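Local coordinates for membrane protein (Acinetobacter baumannii AB307-0294, PDB 5DL5) that forms an outer-membrane beta-barrel channel of the OprD porin family and probably lets small solutes, antibiotics among them, cross the outer membrane, at residues A[395-400]-A[417-422]; A[351-356]-A[377-382]; A[37-42]-A[90-95]. All blocks are in the same frame, centred on the assembly; numbering follows the deposited sequence.

Contact 1 (A[395-400]-A[417-422]); sequences LRIRNS and NEWRIF. With C8E ((hydroxyethyloxy)tri(ethyloxy)octane), chain B.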
loop_
_atom_site.group_PDB
_atom_site.type_symbol
_atom_site.label_atom_id
_atom_site.label_comp_id
_atom_site.label_asym_id
_atom_site.label_seq_id
_atom_site.Cartn_x
_atom_site.Cartn_y
_atom_site.Cartn_z
ATOM N N LEU A 395 7.728 -6.270 16.566
ATOM C CA LEU A 395 7.654 -4.890 16.999
ATOM C C LEU A 395 8.433 -4.016 16.005
ATOM O O LEU A 395 9.541 -4.379 15.639
ATOM C CB LEU A 395 8.069 -4.845 18.426
ATOM C CG LEU A 395 8.238 -3.425 18.972
ATOM C CD1 LEU A 395 6.836 -2.798 19.062
ATOM C CD2 LEU A 395 8.893 -3.462 20.298
ATOM N N ARG A 396 7.820 -2.940 15.467
ATOM C CA ARG A 396 8.401 -2.052 14.427
ATOM C C ARG A 396 8.335 -0.715 15.085
ATOM O O ARG A 396 7.242 -0.320 15.549
ATOM C CB ARG A 396 7.491 -1.852 13.229
ATOM C CG ARG A 396 7.578 -2.971 12.307
ATOM C CD ARG A 396 6.954 -2.737 10.941
ATOM N NE ARG A 396 5.609 -2.168 10.898
ATOM C CZ ARG A 396 4.431 -2.757 11.146
ATOM N NH1 ARG A 396 4.317 -3.964 11.664
ATOM N NH2 ARG A 396 3.314 -2.076 10.934
ATOM N N ILE A 397 9.461 -0.015 15.156
ATOM C CA ILE A 397 9.548 1.324 15.674
ATOM C C ILE A 397 10.192 2.116 14.529
ATOM O O ILE A 397 11.245 1.755 14.060
ATOM C CB ILE A 397 10.447 1.506 16.896
ATOM C CG1 ILE A 397 9.893 0.858 18.121
ATOM C CG2 ILE A 397 10.581 2.988 17.212
ATOM C CD1 ILE A 397 9.816 -0.641 17.997
ATOM N N ARG A 398 9.559 3.177 14.093
ATOM C CA ARG A 398 10.051 3.902 12.980
ATOM C C ARG A 398 9.864 5.392 13.172
ATOM O O ARG A 398 8.907 5.856 13.821
ATOM C CB ARG A 398 9.468 3.400 11.667
ATOM C CG ARG A 398 8.069 3.687 11.362
ATOM C CD ARG A 398 7.588 3.203 9.986
ATOM N NE ARG A 398 7.374 4.314 9.062
ATOM C CZ ARG A 398 6.915 4.162 7.813
ATOM N NH1 ARG A 398 6.619 2.958 7.343
ATOM N NH2 ARG A 398 6.877 5.185 6.997
ATOM N N ASN A 399 10.827 6.138 12.657
ATOM C CA ASN A 399 10.810 7.597 12.720
ATOM C C ASN A 399 11.240 8.242 11.386
ATOM O O ASN A 399 12.169 7.732 10.688
ATOM C CB ASN A 399 11.752 8.038 13.808
ATOM C CG ASN A 399 11.942 9.567 13.837
ATOM O OD1 ASN A 399 12.986 10.119 13.407
ATOM N ND2 ASN A 399 10.953 10.252 14.334
ATOM N N SER A 400 10.534 9.328 11.037
ATOM C CA SER A 400 10.830 10.178 9.899
ATOM C C SER A 400 11.021 11.595 10.335
ATOM O O SER A 400 10.139 12.201 11.027
ATOM C CB SER A 400 9.740 10.115 8.870
ATOM O OG SER A 400 9.875 8.895 8.248
ATOM N N ASN A 417 8.086 15.636 12.256
ATOM C CA ASN A 417 8.743 14.582 12.936
ATOM C C ASN A 417 7.617 13.570 13.193
ATOM O O ASN A 417 6.724 13.832 14.010
ATOM C CB ASN A 417 9.346 15.131 14.270
ATOM C CG ASN A 417 10.323 16.351 14.014
ATOM O OD1 ASN A 417 10.808 16.593 12.890
ATOM N ND2 ASN A 417 10.578 17.133 15.057
ATOM N N GLU A 418 7.769 12.406 12.661
ATOM C CA GLU A 418 6.756 11.359 12.697
ATOM C C GLU A 418 7.326 10.207 13.477
ATOM O O GLU A 418 8.461 9.828 13.248
ATOM C CB GLU A 418 6.395 10.801 11.335
ATOM C CG GLU A 418 5.338 9.657 11.420
ATOM C CD GLU A 418 4.833 9.086 10.077
ATOM O OE1 GLU A 418 5.564 8.432 9.393
ATOM O OE2 GLU A 418 3.640 9.241 9.723
ATOM N N TRP A 419 6.545 9.634 14.368
ATOM C CA TRP A 419 6.891 8.291 14.912
ATOM C C TRP A 419 5.753 7.316 14.651
ATOM O O TRP A 419 4.577 7.724 14.853
ATOM C CB TRP A 419 7.025 8.345 16.405
ATOM C CG TRP A 419 8.284 8.963 16.844
ATOM C CD1 TRP A 419 8.465 10.268 17.156
ATOM C CD2 TRP A 419 9.528 8.296 17.140
ATOM N NE1 TRP A 419 9.730 10.469 17.542
ATOM C CE2 TRP A 419 10.425 9.291 17.557
ATOM C CE3 TRP A 419 9.965 6.964 17.079
ATOM C CZ2 TRP A 419 11.753 9.012 17.941
ATOM C CZ3 TRP A 419 11.307 6.674 17.394
ATOM C CH2 TRP A 419 12.185 7.707 17.825
ATOM N N ARG A 420 6.104 6.064 14.383
ATOM C CA ARG A 420 5.128 4.952 14.268
ATOM C C ARG A 420 5.646 3.777 14.994
ATOM O O ARG A 420 6.808 3.392 14.848
ATOM C CB ARG A 420 4.790 4.454 12.877
ATOM C CG ARG A 420 4.493 5.501 11.873
ATOM C CD ARG A 420 4.069 4.850 10.538
ATOM N NE ARG A 420 3.977 5.928 9.598
ATOM C CZ ARG A 420 3.805 5.783 8.263
ATOM N NH1 ARG A 420 3.560 4.589 7.674
ATOM N NH2 ARG A 420 3.861 6.861 7.524
ATOM N N ILE A 421 4.768 3.186 15.813
ATOM C CA ILE A 421 5.115 1.980 16.481
ATOM C C ILE A 421 3.937 0.980 16.303
ATOM O O ILE A 421 2.732 1.394 16.602
ATOM C CB ILE A 421 5.334 2.252 17.960
ATOM C CG1 ILE A 421 6.390 3.351 18.139
ATOM C CG2 ILE A 421 5.696 0.977 18.698
ATOM C CD1 ILE A 421 6.525 3.841 19.531
ATOM N N PHE A 422 4.283 -0.301 15.999
ATOM C CA PHE A 422 3.306 -1.329 15.758
ATOM C C PHE A 422 3.789 -2.599 16.381
ATOM O O PHE A 422 4.865 -3.044 16.071
ATOM C CB PHE A 422 3.095 -1.543 14.240
ATOM C CG PHE A 422 2.281 -0.448 13.595
ATOM C CD1 PHE A 422 0.852 -0.421 13.731
ATOM C CD2 PHE A 422 2.896 0.545 12.835
ATOM C CE1 PHE A 422 0.083 0.584 13.143
ATOM C CE2 PHE A 422 2.097 1.571 12.255
ATOM C CZ PHE A 422 0.682 1.605 12.468
HETATM C C6 C8E B . -9.041 12.589 7.451
HETATM C C7 C8E B . -7.876 12.373 8.460
HETATM C C8 C8E B . -6.846 13.521 8.574
HETATM O O9 C8E B . -5.459 13.091 8.824
HETATM C C10 C8E B . -4.657 13.597 7.761
HETATM C C11 C8E B . -4.697 12.626 6.568
HETATM O O12 C8E B . -3.589 12.807 5.712
HETATM C C13 C8E B . -2.287 12.550 6.257
HETATM C C14 C8E B . -1.849 11.142 5.953
HETATM O O15 C8E B . -0.548 11.041 5.380
HETATM C C16 C8E B . -0.252 11.779 4.185
HETATM C C17 C8E B . 0.732 10.891 3.427
HETATM O O18 C8E B . 1.439 10.116 4.444
HETATM C C19 C8E B . 1.750 8.767 4.069
HETATM C C20 C8E B . 2.604 8.146 5.161
HETATM O O21 C8E B . 3.264 6.881 4.868
#

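Contact 2 (A[351-356]-A[377-382]); sequences LNWTTA and FFNQVK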
loop_
_atom_site.group_PDB
_atom_site.type_symbol
_atom_site.label_atom_id
_atom_site.label_comp_id
_atom_site.label_asym_id
_atom_site.label_seq_id
_atom_site.Cartn_x
_atom_site.Cartn_y
_atom_site.Cartn_z
ATOM N N LEU A 351 16.451 -9.202 14.690
ATOM C CA LEU A 351 16.542 -7.723 14.800
ATOM C C LEU A 351 17.116 -7.157 13.512
ATOM O O LEU A 351 18.135 -7.662 13.046
ATOM C CB LEU A 351 17.402 -7.331 16.018
ATOM C CG LEU A 351 17.597 -5.832 16.250
ATOM C CD1 LEU A 351 16.326 -5.202 16.723
ATOM C CD2 LEU A 351 18.659 -5.563 17.304
ATOM N N ASN A 352 16.428 -6.171 12.905
ATOM C CA ASN A 352 16.826 -5.514 11.651
ATOM C C ASN A 352 16.751 -4.003 11.790
ATOM O O ASN A 352 15.860 -3.468 12.495
ATOM C CB ASN A 352 15.882 -5.877 10.461
ATOM C CG ASN A 352 15.901 -7.353 10.124
ATOM O OD1 ASN A 352 14.846 -7.972 10.008
ATOM N ND2 ASN A 352 17.075 -7.924 9.932
ATOM N N TRP A 353 17.617 -3.299 11.071
ATOM C CA TRP A 353 17.637 -1.818 11.099
ATOM C C TRP A 353 17.727 -1.330 9.647
ATOM O O TRP A 353 18.555 -1.861 8.870
ATOM C CB TRP A 353 18.789 -1.307 11.975
ATOM C CG TRP A 353 19.065 0.182 11.840
ATOM C CD1 TRP A 353 18.142 1.194 11.916
ATOM C CD2 TRP A 353 20.333 0.837 11.619
ATOM N NE1 TRP A 353 18.743 2.397 11.768
ATOM C CE2 TRP A 353 20.087 2.220 11.592
ATOM C CE3 TRP A 353 21.659 0.382 11.490
ATOM C CZ2 TRP A 353 21.112 3.191 11.344
ATOM C CZ3 TRP A 353 22.698 1.347 11.239
ATOM C CH2 TRP A 353 22.398 2.729 11.172
ATOM N N THR A 354 16.896 -0.364 9.312
ATOM C CA THR A 354 16.885 0.281 8.020
ATOM C C THR A 354 17.052 1.767 8.257
ATOM O O THR A 354 16.385 2.361 9.182
ATOM C CB THR A 354 15.554 0.051 7.229
ATOM O OG1 THR A 354 15.582 -1.252 6.728
ATOM C CG2 THR A 354 15.524 0.947 5.938
ATOM N N THR A 355 17.987 2.370 7.520
ATOM C CA THR A 355 18.116 3.847 7.566
ATOM C C THR A 355 18.103 4.280 6.096
ATOM O O THR A 355 18.647 3.582 5.239
ATOM C CB THR A 355 19.306 4.329 8.441
ATOM O OG1 THR A 355 19.222 5.743 8.661
ATOM C CG2 THR A 355 20.631 4.086 7.777
ATOM N N ALA A 356 17.491 5.421 5.812
ATOM C CA ALA A 356 17.434 5.918 4.488
ATOM C C ALA A 356 17.332 7.438 4.479
ATOM O O ALA A 356 16.868 8.076 5.451
ATOM C CB ALA A 356 16.195 5.320 3.773
ATOM N N PHE A 377 14.623 11.902 6.213
ATOM C CA PHE A 377 15.514 10.962 6.936
ATOM C C PHE A 377 14.669 9.918 7.745
ATOM O O PHE A 377 13.870 10.271 8.644
ATOM C CB PHE A 377 16.491 11.686 7.888
ATOM C CG PHE A 377 17.534 10.752 8.528
ATOM C CD1 PHE A 377 18.219 9.766 7.768
ATOM C CD2 PHE A 377 17.863 10.835 9.935
ATOM C CE1 PHE A 377 19.168 8.917 8.374
ATOM C CE2 PHE A 377 18.837 10.002 10.519
ATOM C CZ PHE A 377 19.486 9.063 9.760
ATOM N N PHE A 378 14.810 8.658 7.367
ATOM C CA PHE A 378 13.952 7.579 7.912
ATOM C C PHE A 378 14.811 6.563 8.689
ATOM O O PHE A 378 15.945 6.183 8.207
ATOM C CB PHE A 378 13.315 6.896 6.679
ATOM C CG PHE A 378 12.572 5.595 7.026
ATOM C CD1 PHE A 378 11.259 5.661 7.516
ATOM C CD2 PHE A 378 13.164 4.356 6.874
ATOM C CE1 PHE A 378 10.564 4.463 7.819
ATOM C CE2 PHE A 378 12.508 3.177 7.266
ATOM C CZ PHE A 378 11.204 3.227 7.679
ATOM N N ASN A 379 14.329 6.096 9.849
ATOM C CA ASN A 379 14.927 4.973 10.526
ATOM C C ASN A 379 13.831 4.031 10.981
ATOM O O ASN A 379 12.768 4.488 11.462
ATOM C CB ASN A 379 15.751 5.397 11.705
ATOM C CG ASN A 379 17.049 6.039 11.279
ATOM O OD1 ASN A 379 18.039 5.361 11.092
ATOM N ND2 ASN A 379 17.018 7.375 11.049
ATOM N N GLN A 380 14.081 2.748 10.803
ATOM C CA GLN A 380 13.215 1.752 11.369
ATOM C C GLN A 380 14.024 0.660 11.998
ATOM O O GLN A 380 14.956 0.171 11.427
ATOM C CB GLN A 380 12.251 1.156 10.303
ATOM C CG GLN A 380 11.401 0.043 10.897
ATOM C CD GLN A 380 10.272 -0.348 9.948
ATOM O OE1 GLN A 380 9.296 0.367 9.768
ATOM N NE2 GLN A 380 10.433 -1.464 9.316
ATOM N N VAL A 381 13.686 0.327 13.214
ATOM C CA VAL A 381 14.140 -0.879 13.827
ATOM C C VAL A 381 12.954 -1.831 13.983
ATOM O O VAL A 381 11.829 -1.439 14.424
ATOM C CB VAL A 381 14.721 -0.611 15.202
ATOM C CG1 VAL A 381 15.026 -1.925 15.931
ATOM C CG2 VAL A 381 15.981 0.224 15.089
ATOM N N LYS A 382 13.222 -3.070 13.666
ATOM C CA LYS A 382 12.217 -4.101 13.741
ATOM C C LYS A 382 12.764 -5.328 14.427
ATOM O O LYS A 382 13.929 -5.734 14.138
ATOM C CB LYS A 382 11.732 -4.460 12.324
ATOM C CG LYS A 382 10.630 -5.525 12.412
ATOM C CD LYS A 382 9.784 -5.706 11.146
ATOM C CE LYS A 382 8.575 -6.502 11.584
ATOM N NZ LYS A 382 7.644 -6.675 10.466
#

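Contact 3 (A[37-42]-A[90-95]); sequences GYLTRD and AGNQMI. With C8E ((hydroxyethyloxy)tri(ethyloxy)octane), chain B.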
loop_
_atom_site.group_PDB
_atom_site.type_symbol
_atom_site.label_atom_id
_atom_site.label_comp_id
_atom_site.label_asym_id
_atom_site.label_seq_id
_atom_site.Cartn_x
_atom_site.Cartn_y
_atom_site.Cartn_z
ATOM N N GLY A 37 -1.290 -0.180 17.525
ATOM C CA GLY A 37 -0.556 0.927 16.856
ATOM C C GLY A 37 -0.594 2.300 17.492
ATOM O O GLY A 37 -1.485 2.661 18.239
ATOM N N TYR A 38 0.405 3.072 17.115
ATOM C CA TYR A 38 0.716 4.385 17.613
ATOM C C TYR A 38 1.296 5.124 16.428
ATOM O O TYR A 38 2.294 4.626 15.844
ATOM C CB TYR A 38 1.830 4.189 18.593
ATOM C CG TYR A 38 2.362 5.432 19.257
ATOM C CD1 TYR A 38 3.354 6.212 18.663
ATOM C CD2 TYR A 38 1.932 5.802 20.525
ATOM C CE1 TYR A 38 3.860 7.345 19.287
ATOM C CE2 TYR A 38 2.431 6.948 21.151
ATOM C CZ TYR A 38 3.393 7.703 20.507
ATOM O OH TYR A 38 3.851 8.824 21.138
ATOM N N LEU A 39 0.728 6.277 16.062
ATOM C CA LEU A 39 1.275 7.091 15.002
ATOM C C LEU A 39 1.057 8.547 15.407
ATOM O O LEU A 39 -0.070 8.987 15.645
ATOM C CB LEU A 39 0.571 6.770 13.673
ATOM C CG LEU A 39 1.147 7.317 12.361
ATOM C CD1 LEU A 39 0.602 6.548 11.086
ATOM C CD2 LEU A 39 1.016 8.810 12.264
ATOM N N THR A 40 2.147 9.285 15.501
ATOM C CA THR A 40 2.090 10.701 15.794
ATOM C C THR A 40 2.919 11.497 14.777
ATOM O O THR A 40 4.025 11.095 14.359
ATOM C CB THR A 40 2.697 11.011 17.216
ATOM O OG1 THR A 40 4.103 10.771 17.203
ATOM C CG2 THR A 40 2.047 10.166 18.353
ATOM N N ARG A 41 2.454 12.687 14.467
ATOM C CA ARG A 41 3.151 13.677 13.609
ATOM C C ARG A 41 3.119 15.042 14.320
ATOM O O ARG A 41 2.010 15.615 14.569
ATOM C CB ARG A 41 2.353 13.844 12.348
ATOM C CG ARG A 41 2.436 12.611 11.457
ATOM C CD ARG A 41 2.189 12.870 9.943
ATOM N NE ARG A 41 2.222 11.559 9.286
ATOM C CZ ARG A 41 1.803 11.295 8.059
ATOM N NH1 ARG A 41 1.277 12.209 7.350
ATOM N NH2 ARG A 41 1.878 10.089 7.582
ATOM N N ASP A 42 4.320 15.530 14.687
ATOM C CA ASP A 42 4.528 16.838 15.283
ATOM C C ASP A 42 4.892 17.795 14.193
ATOM O O ASP A 42 5.875 17.577 13.479
ATOM C CB ASP A 42 5.647 16.756 16.309
ATOM C CG ASP A 42 5.283 15.793 17.465
ATOM O OD1 ASP A 42 4.121 15.311 17.569
ATOM O OD2 ASP A 42 6.164 15.449 18.274
ATOM N N ALA A 90 -6.711 12.470 16.338
ATOM C CA ALA A 90 -6.441 11.376 15.494
ATOM C C ALA A 90 -6.341 11.731 13.933
ATOM O O ALA A 90 -6.942 12.639 13.501
ATOM C CB ALA A 90 -7.501 10.337 15.671
ATOM N N GLY A 91 -5.738 10.887 13.111
ATOM C CA GLY A 91 -5.630 11.207 11.710
ATOM C C GLY A 91 -4.818 10.145 11.040
ATOM O O GLY A 91 -4.542 9.096 11.632
ATOM N N ASN A 92 -4.468 10.421 9.787
ATOM C CA ASN A 92 -3.558 9.588 9.058
ATOM C C ASN A 92 -4.162 8.244 8.832
ATOM O O ASN A 92 -3.496 7.286 8.853
ATOM C CB ASN A 92 -2.183 9.524 9.740
ATOM C CG ASN A 92 -1.671 10.885 10.085
ATOM O OD1 ASN A 92 -1.479 11.844 9.198
ATOM N ND2 ASN A 92 -1.539 11.090 11.327
ATOM N N GLN A 93 -5.474 8.211 8.657
ATOM C CA GLN A 93 -6.194 7.002 8.380
ATOM C C GLN A 93 -6.061 5.871 9.401
ATOM O O GLN A 93 -6.228 4.718 9.037
ATOM C CB GLN A 93 -5.855 6.508 6.929
ATOM C CG GLN A 93 -6.262 7.502 5.912
ATOM C CD GLN A 93 -5.411 8.778 5.812
ATOM O OE1 GLN A 93 -4.130 8.803 5.825
ATOM N NE2 GLN A 93 -6.151 9.880 5.791
ATOM N N MET A 94 -5.863 6.232 10.677
ATOM C CA MET A 94 -5.714 5.287 11.800
ATOM C C MET A 94 -7.048 4.934 12.486
ATOM O O MET A 94 -7.280 3.757 12.813
ATOM C CB MET A 94 -4.796 5.898 12.836
ATOM C CG MET A 94 -3.341 5.954 12.439
ATOM S SD MET A 94 -2.503 4.312 12.469
ATOM C CE MET A 94 -2.232 4.049 14.219
ATOM N N ILE A 95 -7.944 5.919 12.608
ATOM C CA ILE A 95 -9.148 5.792 13.424
ATOM C C ILE A 95 -10.304 6.504 12.737
ATOM O O ILE A 95 -10.169 7.684 12.432
ATOM C CB ILE A 95 -8.924 6.383 14.868
ATOM C CG1 ILE A 95 -7.807 5.579 15.568
ATOM C CG2 ILE A 95 -10.170 6.249 15.668
ATOM C CD1 ILE A 95 -7.370 6.284 16.880
HETATM C C6 C8E B . -9.041 12.589 7.451
HETATM C C7 C8E B . -7.876 12.373 8.460
HETATM C C8 C8E B . -6.846 13.521 8.574
HETATM O O9 C8E B . -5.459 13.091 8.824
HETATM C C10 C8E B . -4.657 13.597 7.761
HETATM C C11 C8E B . -4.697 12.626 6.568
HETATM O O12 C8E B . -3.589 12.807 5.712
HETATM C C13 C8E B . -2.287 12.550 6.257
HETATM C C14 C8E B . -1.849 11.142 5.953
HETATM O O15 C8E B . -0.548 11.041 5.380
HETATM C C16 C8E B . -0.252 11.779 4.185
HETATM C C17 C8E B . 0.732 10.891 3.427
HETATM O O18 C8E B . 1.439 10.116 4.444
HETATM C C19 C8E B . 1.750 8.767 4.069
HETATM C C20 C8E B . 2.604 8.146 5.161
HETATM O O21 C8E B . 3.264 6.881 4.868
HETATM O O HOH W 1 -2.080 9.929 13.757
#

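Contact 1 (A[395-400]-A[417-422])
R398 lays its guanidinium flat on that of R420, with the two group centres 3.6 Å apart and the planes only 10° from parallel. The two residues are a hydrogen-bonded pair of the antiparallel ladder, and their side chains lie side by side, pointing the same way. R420 is extended from CG to NE, while R398 takes a bend at chi3 (-108°) that turns its end over its neighbour. E418 probably offsets the like charges: its OE1 takes a 3.0 Å hydrogen bond from R420 NH2 on the syn side, in a salt bridge within the strand, and its OE2 is held by R41. In line with the guanidinium plane, R420 NH2 also reaches O21 of the bound detergent C8E at 2.7 Å, nearly straight at 169°.

Further along the same barrel-lining face, F422 CB lies over one face of the R396 guanidinium, whose NH1 is salt-bridged to D424. On the outer face, N399 lies over the W419 indole, its CB 3.8 Å from the centroid of the six-membered ring, and I397 CG2 meets the ring edge.

Strands 394-404 and 416-428 form a hairpin of the barrel wall, flanked by strand 371-384 next to the first and strand 29-43 next to the second.

Contact 2 (A[351-356]-A[377-382])
W353 and T355 both give a hydrogen bond to the amide oxygen of N379. W353 NE1 sits 3.1 Å from N379 OD1, in the carbonyl plane and on a lone pair, with indole and amide nearly coplanar (8° between planes). T355 OG1 is closer, 2.7 Å from the same OD1, but comes from above the carbonyl plane. T355 can reach because its hydroxyl is turned anti to the backbone N (chi1 -169°), leaving the oxygen beside N379. Two donors on one acceptor should hold the amide's rotation. The T355 hydroxyl also meets a ring carbon, F377 CE1 lying 3.2 Å from T355 OG1, while T354 OG1 bonds to N339.

Backbone bonds run in pairs between N352 and K382, T354 and Q380, and A356 and F378; the bond from F378 N to A356 O measures 2.9 Å. This is the regular antiparallel ladder of a beta hairpin, strands 351-365 and 371-384, in the wall of an OprD-type barrel.

Apolar contacts lie on both faces. On the face that carries W353, T355 and N379, L351 CD1 meets V381 CG1 at 3.6 Å, and V381 CG2 touches the indole at CD1. On the opposite face, T354 CG2 comes to the edge of the F378 ring, 4.0 Å from F378 CE2. F378 also meets the ring of Y322.

Contact 3 (A[37-42]-A[90-95])
N92 carries the polar contacts to L39 and R41, from a type I' beta turn that starts at G91 and ends at M94. L39 CD2 lies over one face of the N92 amide, 3.6 Å from ND2. N92 ND2 gives a 2.7 Å hydrogen bond to a water and a further one to T50; the water in turn donates to L39 O at 2.9 Å and, weakly, to G91 O. N92 OD1 rests over one face of the R41 guanidinium, 3.3 Å from R41 NH1, too poorly angled to be a hydrogen bond. R41, extended from CG to NE, spends its N-H groups otherwise: NE is salt-bridged to E418, and NH1 reaches O15 of the detergent C8E at 2.9 Å, with NH2 bonded to O18. N92 N holds the detergent too, at O9, 3.0 Å away.

The turn belongs to the loop between strands 70-83 and 106-118, which here packs against the inner side of the barrel wall, on strand 29-43. Q93 follows with its amide against the detergent, NE2 close to C11.

M94 closes the turn with a 3.3 Å bond from its N to G91 O. Its side chain then curls back, bent at both chi2 and chi3 (-73° and -77°), and lays M94 CE 3.9 Å from L39 CB. The same methyl reaches the backbone at G37 and Y38.

Contacts 1 and 2 are both antiparallel hairpins of the barrel wall, and they share a seam: strands 371-384 and 394-404 are neighbours, joined by backbone bonds such as N399 N to N379 O, and R398 packs on F378 and Q380. Contact 2 is the more superficial, its side chains meeting through neutral polar and apolar groups. Contact 1 is partly buried and dominated by charged ones. Contact 3 is buried and rests a loop on strand 29-43 through a water, N92 and M94, with a C8E molecule bound alongside, instead of a strand ladder. It meets contact 1 through the R41-E418 salt bridge and their common C8E, whereas contacts 2 and 3 do not touch, their nearest atoms being about 10 Å apart.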